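Local coordinates for protein putative cell surface hydrolase (Lactobacillus plantarum, PDB 3LP5) that is of uncharacterised function but, as a putative cell-surface member of the alpha/beta hydrolase superfamily, probably catalyses a hydrolysis reaction, at residues D72-I77 and T149-E154; E141-T146 and T182-S187; S170-E175 and G209-H214. All coordinates share one frame; numbering follows the deposited sequence.

Contact 1: D72-I77 and T149-E154; sequences DGKANI and TSMFKE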
loop_
_atom_site.group_PDB
_atom_site.type_symbol
_atom_site.label_atom_id
_atom_site.label_comp_id
_atom_site.label_asym_id
_atom_site.label_seq_id
_atom_site.Cartn_x
_atom_site.Cartn_y
_atom_site.Cartn_z
ATOM N N ASP A 72 -12.267 8.583 -5.663
ATOM C CA ASP A 72 -12.218 8.579 -4.208
ATOM C C ASP A 72 -13.536 8.088 -3.702
ATOM O O ASP A 72 -14.471 7.993 -4.470
ATOM C CB ASP A 72 -11.984 9.995 -3.666
ATOM C CG ASP A 72 -10.501 10.384 -3.625
ATOM O OD1 ASP A 72 -10.225 11.613 -3.471
ATOM O OD2 ASP A 72 -9.602 9.496 -3.783
ATOM N N GLY A 73 -13.595 7.796 -2.402
ATOM C CA GLY A 73 -14.860 7.650 -1.674
ATOM C C GLY A 73 -15.190 6.187 -1.453
ATOM O O GLY A 73 -14.759 5.330 -2.261
ATOM N N LYS A 74 -15.958 5.909 -0.385
ATOM C CA LYS A 74 -16.290 4.540 0.007
ATOM C C LYS A 74 -16.938 3.717 -1.121
ATOM O O LYS A 74 -16.575 2.561 -1.306
ATOM C CB LYS A 74 -17.181 4.496 1.227
ATOM C CG LYS A 74 -17.570 3.088 1.702
ATOM C CD LYS A 74 -18.388 3.225 2.954
ATOM C CE LYS A 74 -18.829 1.925 3.626
ATOM N NZ LYS A 74 -19.227 0.898 2.653
ATOM N N ALA A 75 -17.891 4.306 -1.852
ATOM C CA ALA A 75 -18.553 3.569 -2.880
ATOM C C ALA A 75 -17.519 3.013 -3.898
ATOM O O ALA A 75 -17.643 1.854 -4.356
ATOM C CB ALA A 75 -19.562 4.410 -3.538
ATOM N N ASN A 76 -16.504 3.827 -4.256
ATOM C CA ASN A 76 -15.507 3.380 -5.148
ATOM C C ASN A 76 -14.505 2.407 -4.525
ATOM O O ASN A 76 -14.084 1.433 -5.164
ATOM C CB ASN A 76 -14.826 4.583 -5.862
ATOM C CG ASN A 76 -15.792 5.345 -6.677
ATOM O OD1 ASN A 76 -15.973 6.563 -6.513
ATOM N ND2 ASN A 76 -16.481 4.652 -7.518
ATOM N N ILE A 77 -14.158 2.657 -3.276
ATOM C CA ILE A 77 -13.197 1.848 -2.578
ATOM C C ILE A 77 -13.773 0.438 -2.409
ATOM O O ILE A 77 -13.035 -0.558 -2.546
ATOM C CB ILE A 77 -12.890 2.432 -1.142
ATOM C CG1 ILE A 77 -12.226 3.827 -1.229
ATOM C CG2 ILE A 77 -12.093 1.406 -0.262
ATOM C CD1 ILE A 77 -11.002 3.808 -1.879
ATOM N N THR A 149 -16.155 7.951 10.143
ATOM C CA THR A 149 -16.778 7.873 8.835
ATOM C C THR A 149 -17.270 6.448 8.557
ATOM O O THR A 149 -16.878 5.452 9.196
ATOM C CB THR A 149 -15.829 8.335 7.702
ATOM O OG1 THR A 149 -14.665 7.498 7.686
ATOM C CG2 THR A 149 -15.427 9.796 7.884
ATOM N N SER A 150 -18.166 6.369 7.584
ATOM C CA SER A 150 -18.718 5.120 7.116
ATOM C C SER A 150 -17.577 4.202 6.624
ATOM O O SER A 150 -17.584 2.995 6.911
ATOM C CB SER A 150 -19.711 5.406 5.978
ATOM O OG SER A 150 -20.443 4.224 5.752
ATOM N N MET A 151 -16.628 4.786 5.876
ATOM C CA MET A 151 -15.412 4.084 5.442
ATOM C C MET A 151 -14.687 3.462 6.622
ATOM O O MET A 151 -14.448 2.268 6.635
ATOM C CB MET A 151 -14.445 5.008 4.632
ATOM C CG MET A 151 -13.134 4.326 4.107
ATOM S SD MET A 151 -13.477 3.353 2.595
ATOM C CE MET A 151 -13.926 1.741 3.195
ATOM N N PHE A 152 -14.353 4.264 7.625
ATOM C CA PHE A 152 -13.613 3.707 8.737
ATOM C C PHE A 152 -14.467 2.637 9.474
ATOM O O PHE A 152 -13.940 1.640 9.928
ATOM C CB PHE A 152 -13.294 4.802 9.751
ATOM C CG PHE A 152 -12.630 4.262 11.004
ATOM C CD1 PHE A 152 -11.309 3.825 10.972
ATOM C CD2 PHE A 152 -13.363 4.117 12.181
ATOM C CE1 PHE A 152 -10.684 3.313 12.117
ATOM C CE2 PHE A 152 -12.761 3.588 13.322
ATOM C CZ PHE A 152 -11.399 3.180 13.279
ATOM N N LYS A 153 -15.769 2.843 9.569
ATOM C CA LYS A 153 -16.674 1.868 10.259
ATOM C C LYS A 153 -16.538 0.499 9.598
ATOM O O LYS A 153 -16.479 -0.508 10.301
ATOM C CB LYS A 153 -18.132 2.348 10.221
ATOM C CG LYS A 153 -18.383 3.491 11.268
ATOM C CD LYS A 153 -19.878 3.941 11.265
ATOM C CE LYS A 153 -20.074 5.273 11.983
ATOM N NZ LYS A 153 -21.512 5.729 11.884
ATOM N N GLU A 154 -16.419 0.469 8.272
ATOM C CA GLU A 154 -16.320 -0.789 7.577
ATOM C C GLU A 154 -14.925 -1.388 7.788
ATOM O O GLU A 154 -14.830 -2.549 8.104
ATOM C CB GLU A 154 -16.631 -0.624 6.075
ATOM C CG GLU A 154 -16.512 -1.957 5.286
ATOM C CD GLU A 154 -16.677 -1.852 3.772
ATOM O OE1 GLU A 154 -16.412 -0.785 3.138
ATOM O OE2 GLU A 154 -17.002 -2.877 3.180
#

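Contact 2: E141-T146 and T182-S187; sequences ESTSTT and TVPYNS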
loop_
_atom_site.group_PDB
_atom_site.type_symbol
_atom_site.label_atom_id
_atom_site.label_comp_id
_atom_site.label_asym_id
_atom_site.label_seq_id
_atom_site.Cartn_x
_atom_site.Cartn_y
_atom_site.Cartn_z
ATOM N N GLU A 141 -11.991 12.088 4.629
ATOM C CA GLU A 141 -11.577 13.487 4.570
ATOM C C GLU A 141 -11.818 14.178 5.949
ATOM O O GLU A 141 -11.483 15.346 6.121
ATOM C CB GLU A 141 -12.370 14.227 3.476
ATOM C CG GLU A 141 -13.784 14.616 4.008
ATOM C CD GLU A 141 -14.699 15.342 2.988
ATOM O OE1 GLU A 141 -15.356 16.367 3.391
ATOM O OE2 GLU A 141 -14.769 14.883 1.796
ATOM N N SER A 142 -12.411 13.466 6.923
ATOM C CA SER A 142 -12.594 14.024 8.257
ATOM C C SER A 142 -11.310 14.524 8.946
ATOM O O SER A 142 -10.280 13.844 8.933
ATOM C CB SER A 142 -13.310 13.019 9.185
ATOM O OG SER A 142 -13.389 13.551 10.529
ATOM N N THR A 143 -11.412 15.674 9.613
ATOM C CA THR A 143 -10.343 16.166 10.489
ATOM C C THR A 143 -10.632 15.822 11.953
ATOM O O THR A 143 -9.929 16.277 12.852
ATOM C CB THR A 143 -10.119 17.675 10.347
ATOM O OG1 THR A 143 -11.353 18.344 10.606
ATOM C CG2 THR A 143 -9.686 18.035 8.910
ATOM N N SER A 144 -11.636 14.985 12.199
ATOM C CA SER A 144 -12.096 14.703 13.569
ATOM C C SER A 144 -11.140 13.741 14.302
ATOM O O SER A 144 -10.434 12.982 13.655
ATOM C CB SER A 144 -13.484 14.062 13.501
ATOM O OG SER A 144 -13.990 13.853 14.797
ATOM N N THR A 145 -11.133 13.737 15.638
ATOM C CA THR A 145 -10.421 12.660 16.356
ATOM C C THR A 145 -11.443 11.707 17.006
ATOM O O THR A 145 -11.066 10.739 17.672
ATOM C CB THR A 145 -9.480 13.193 17.423
ATOM O OG1 THR A 145 -10.257 13.906 18.418
ATOM C CG2 THR A 145 -8.469 14.158 16.781
ATOM N N THR A 146 -12.732 11.971 16.847
ATOM C CA THR A 146 -13.708 11.110 17.505
ATOM C C THR A 146 -14.785 10.618 16.520
ATOM O O THR A 146 -15.407 9.634 16.800
ATOM C CB THR A 146 -14.477 11.800 18.675
ATOM O OG1 THR A 146 -15.156 12.928 18.145
ATOM C CG2 THR A 146 -13.608 12.227 19.855
ATOM N N THR A 182 -4.983 16.771 -0.427
ATOM C CA THR A 182 -4.257 16.313 0.765
ATOM C C THR A 182 -5.231 15.612 1.745
ATOM O O THR A 182 -6.416 15.889 1.760
ATOM C CB THR A 182 -3.213 17.391 1.421
ATOM O OG1 THR A 182 -3.651 17.909 2.688
ATOM C CG2 THR A 182 -2.747 18.509 0.473
ATOM N N VAL A 183 -4.733 14.666 2.516
ATOM C CA VAL A 183 -5.538 13.985 3.512
ATOM C C VAL A 183 -5.023 14.496 4.895
ATOM O O VAL A 183 -3.824 14.739 5.066
ATOM C CB VAL A 183 -5.389 12.454 3.395
ATOM C CG1 VAL A 183 -5.884 11.986 2.034
ATOM C CG2 VAL A 183 -3.950 12.026 3.543
ATOM N N PRO A 184 -5.937 14.659 5.876
ATOM C CA PRO A 184 -5.468 15.151 7.171
ATOM C C PRO A 184 -4.788 14.080 7.974
ATOM O O PRO A 184 -5.171 12.882 7.924
ATOM C CB PRO A 184 -6.733 15.615 7.876
ATOM C CG PRO A 184 -7.824 15.202 7.093
ATOM C CD PRO A 184 -7.402 14.664 5.772
ATOM N N TYR A 185 -3.791 14.515 8.719
ATOM C CA TYR A 185 -3.090 13.655 9.636
ATOM C C TYR A 185 -4.063 12.904 10.562
ATOM O O TYR A 185 -3.890 11.722 10.775
ATOM C CB TYR A 185 -2.051 14.443 10.445
ATOM C CG TYR A 185 -1.538 13.576 11.542
ATOM C CD1 TYR A 185 -0.676 12.513 11.249
ATOM C CD2 TYR A 185 -2.025 13.715 12.851
ATOM C CE1 TYR A 185 -0.201 11.661 12.254
ATOM C CE2 TYR A 185 -1.592 12.835 13.870
ATOM C CZ TYR A 185 -0.671 11.820 13.556
ATOM O OH TYR A 185 -0.227 10.951 14.507
ATOM N N ASN A 186 -5.109 13.573 11.066
ATOM C CA ASN A 186 -6.096 12.923 11.972
ATOM C C ASN A 186 -6.797 11.738 11.342
ATOM O O ASN A 186 -7.089 10.759 12.025
ATOM C CB ASN A 186 -7.139 13.917 12.520
ATOM C CG ASN A 186 -6.536 14.899 13.532
ATOM O OD1 ASN A 186 -5.432 14.705 14.009
ATOM N ND2 ASN A 186 -7.255 15.941 13.853
ATOM N N SER A 187 -7.030 11.785 10.036
ATOM C CA SER A 187 -7.623 10.646 9.314
ATOM C C SER A 187 -6.607 9.475 9.104
ATOM O O SER A 187 -6.900 8.349 9.399
ATOM C CB SER A 187 -8.182 11.156 7.961
ATOM O OG SER A 187 -8.584 10.071 7.127
#

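Contact 3: S170-E175 and G209-H214; sequences SIAGTE and GANTAH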
loop_
_atom_site.group_PDB
_atom_site.type_symbol
_atom_site.label_atom_id
_atom_site.label_comp_id
_atom_site.label_asym_id
_atom_site.label_seq_id
_atom_site.Cartn_x
_atom_site.Cartn_y
_atom_site.Cartn_z
ATOM N N SER A 170 2.909 2.102 8.451
ATOM C CA SER A 170 2.042 3.158 7.993
ATOM C C SER A 170 2.836 4.491 8.012
ATOM O O SER A 170 3.191 4.977 9.079
ATOM C CB SER A 170 0.799 3.254 8.877
ATOM O OG SER A 170 -0.030 4.385 8.484
ATOM N N ILE A 171 3.137 5.027 6.825
ATOM C CA ILE A 171 3.787 6.352 6.676
ATOM C C ILE A 171 2.704 7.411 6.649
ATOM O O ILE A 171 1.703 7.252 5.939
ATOM C CB ILE A 171 4.580 6.416 5.378
ATOM C CG1 ILE A 171 5.775 5.409 5.445
ATOM C CG2 ILE A 171 5.007 7.883 5.007
ATOM C CD1 ILE A 171 6.393 5.071 4.064
ATOM N N ALA A 172 2.898 8.473 7.447
ATOM C CA ALA A 172 2.049 9.663 7.440
ATOM C C ALA A 172 2.895 10.941 7.459
ATOM O O ALA A 172 4.047 10.963 7.946
ATOM C CB ALA A 172 1.130 9.639 8.661
ATOM N N GLY A 173 2.345 11.997 6.894
ATOM C CA GLY A 173 2.909 13.329 7.119
ATOM C C GLY A 173 2.250 14.001 8.308
ATOM O O GLY A 173 1.475 13.378 9.072
ATOM N N THR A 174 2.531 15.274 8.500
ATOM C CA THR A 174 1.908 15.987 9.633
ATOM C C THR A 174 0.895 17.052 9.205
ATOM O O THR A 174 0.367 17.764 10.027
ATOM C CB THR A 174 2.936 16.517 10.649
ATOM O OG1 THR A 174 3.970 17.240 9.956
ATOM C CG2 THR A 174 3.551 15.324 11.464
ATOM N N GLU A 175 0.577 17.090 7.923
ATOM C CA GLU A 175 -0.377 18.036 7.349
ATOM C C GLU A 175 -1.798 17.715 7.824
ATOM O O GLU A 175 -2.228 16.575 7.745
ATOM C CB GLU A 175 -0.247 17.964 5.811
ATOM C CG GLU A 175 1.251 18.165 5.304
ATOM C CD GLU A 175 2.165 16.957 5.577
ATOM O OE1 GLU A 175 1.852 15.862 5.084
ATOM O OE2 GLU A 175 3.218 17.097 6.279
ATOM N N GLY A 209 5.163 16.088 4.600
ATOM C CA GLY A 209 4.656 16.267 3.257
ATOM C C GLY A 209 4.013 15.056 2.616
ATOM O O GLY A 209 3.409 15.179 1.537
ATOM N N ALA A 210 4.100 13.884 3.256
ATOM C CA ALA A 210 3.595 12.636 2.641
ATOM C C ALA A 210 2.085 12.657 2.454
ATOM O O ALA A 210 1.572 11.926 1.610
ATOM C CB ALA A 210 4.034 11.350 3.399
ATOM N N ASN A 211 1.373 13.534 3.173
ATOM C CA ASN A 211 -0.099 13.584 3.060
ATOM C C ASN A 211 -0.583 14.385 1.834
ATOM O O ASN A 211 -1.781 14.391 1.557
ATOM C CB ASN A 211 -0.726 14.242 4.308
ATOM C CG ASN A 211 -0.630 13.358 5.552
ATOM O OD1 ASN A 211 -0.179 12.217 5.488
ATOM N ND2 ASN A 211 -0.996 13.926 6.702
ATOM N N THR A 212 0.333 15.131 1.175
ATOM C CA THR A 212 -0.060 15.989 0.063
ATOM C C THR A 212 -0.096 15.146 -1.182
ATOM O O THR A 212 0.685 14.186 -1.313
ATOM C CB THR A 212 0.968 17.140 -0.187
ATOM O OG1 THR A 212 2.278 16.559 -0.366
ATOM C CG2 THR A 212 1.013 18.053 0.992
ATOM N N ALA A 213 -0.992 15.512 -2.090
ATOM C CA ALA A 213 -1.119 14.857 -3.403
ATOM C C ALA A 213 0.108 15.109 -4.271
ATOM O O ALA A 213 0.666 14.193 -4.858
ATOM C CB ALA A 213 -2.368 15.381 -4.122
ATOM N N HIS A 214 0.503 16.373 -4.357
ATOM C CA HIS A 214 1.661 16.810 -5.144
ATOM C C HIS A 214 2.956 16.508 -4.397
ATOM O O HIS A 214 3.240 17.079 -3.357
ATOM C CB HIS A 214 1.558 18.314 -5.413
ATOM C CG HIS A 214 0.697 18.669 -6.590
ATOM N ND1 HIS A 214 -0.208 17.790 -7.159
ATOM C CD2 HIS A 214 0.580 19.829 -7.288
ATOM C CE1 HIS A 214 -0.830 18.396 -8.163
ATOM N NE2 HIS A 214 -0.372 19.633 -8.263
#

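Contact 1: D72-I77 and T149-E154
The ammonium of K74 lies between two carboxylates: its NZ forms a salt bridge to D78 OD2, one helical turn further on, and a weaker one across the contact to E154 OE1. The weakness is seen in the 3.3 Å from K74 NZ to E154 OE1, and the exact place of that oxygen is less sure because it also crowds D78 OD1. K74 reaches it by running fully extended from chi1 to chi3, with CG anti to its backbone N (chi1 -180°), and then bending at chi4 (-39°), which swings NZ round to the glutamate. The extended methylenes pass at a slant over the first turn of helix 150-157: K74 CE is 3.5 Å from S150 OG, and K74 CD is 3.8 Å from M151 N. Beside these polar groups the contact turns apolar. M151 is bent at chi2 and chi3, which brings SD to 3.7 Å from I77 CG2, the two side chains crossing at about a right angle. Cutting K74 back to an alanine is likely to leave D78 and E154, whose carboxylates lie close, without the positive charge between them, and to remove the methylenes that pack on S150 and the M151 methyl. The T149 hydroxyl N-caps helix 150-157, its OG1 accepting from F152 N at 3.2 Å and 166°, nearly straight. The contact thus joins the starts of helices 74-92 and 150-157. Helix 107-118 lies against both, I77 touching N107 and I111 while E154 touches L114; farther round helix 150-157, F152 packs on helix 191-195.

Contact 2: E141-T146 and T182-S187
N186 gives its side-chain amide to the backbone of T143, and this is the polar link across the contact: ND2 to T143 O is 2.9 Å with an angle of 174° at the hydrogen. The acceptor lies within the amide plane of N186, but ND2 stands above the carbonyl plane of T143, 39° out of it, so the bond is straight at the donor and tilted at the acceptor. Close packing goes with it. S142 O is approached by two carbons, P184 CG at 3.4 Å and S187 CB at 3.5 Å, so the loop backbone is pressed against the proline ring and the first helical turn. The hydroxyl of S187 bonds to M140 O, its strongest partner. In the fold, the contact lays the loop that follows strand 127-134 of the alpha/beta hydrolase sheet against the start of the short helix 185-188, where P184 is the N-cap residue. Two successive ST turns shape the loop: S142 OG accepts from S144 N at 2.8 Å, and S144 OG accepts from T146 N and, more strongly, from A147 N. Toward solvent the packing thins to methyl groups of exposed threonines. T145 CG2 lies against the N186 amide, 3.6 Å from ND2. T143, with OG1 wedged between its backbone N and carbonyl carbon (chi1 56°), turns CG2 to the proline ring instead, 3.8 Å from P184 CG. E141 contributes its backbone carbonyl here, while its side chain starts out away from segment 182-187.

Contact 3: S170-E175 and G209-H214
E175 and N211 cross obliquely, their carboxylate and amide planes 64° apart, and each binds the backbone of the other's segment. The glutamate, bent at chi2 (73°), folds over the turn: OE1 receives N211 N at 3.0 Å, nearly head-on to its C-O bond, while OE2 receives G209 N at 2.8 Å from above the carboxylate plane. T174 N adds a weak bond to OE2. In return, the N211 amide uses both ends. ND2 reaches E175 O at 3.1 Å, lying in the carbonyl plane on a lone pair, whereas G173 N meets OD1 at 2.9 Å from well above the carbonyl plane (59° out). Bonds at both ends fix the amide's rotation. A CB on G173 would probably clash with E175 OE1 and A210 N. Beside the polar groups, A210 CB rests 3.9 Å from I171 CG2. The turn itself is a type I beta turn, G209 O accepting from both T212 N and T212 OG1. Strands 167-172 and 201-206 are parallel neighbours, and the contact ties together the loops leaving them. In the alpha/beta hydrolase fold, loops after the late strands commonly carry the catalytic acid and histidine; the contact lies in that region of the fold, though no catalytic role is assigned to its residues.

The three contacts form a series, from the helix pair of contact 1 to the strand-end loops of contact 3: centres of contacts 1 and 2 are 14 Å apart, those of 2 and 3 12 Å, and those of 1 and 3 20 Å. Along the chain, the segments of contact 2 alternate with those of both others, whereas contact 1 closes before contact 3 opens. Contact 2 is the bridge, for it touches both others, while contacts 1 and 3 stay about 9 Å apart at their nearest atoms. It packs S142 CB against T149 CG2 of contact 1, and probably hydrogen-bonds to contact 3 through Y185 N to E175 O (2.8 Å). The loops after strands 127-134, 167-172 and 201-206 are thus linked, and through helix 150-157 to the start of helix 74-92.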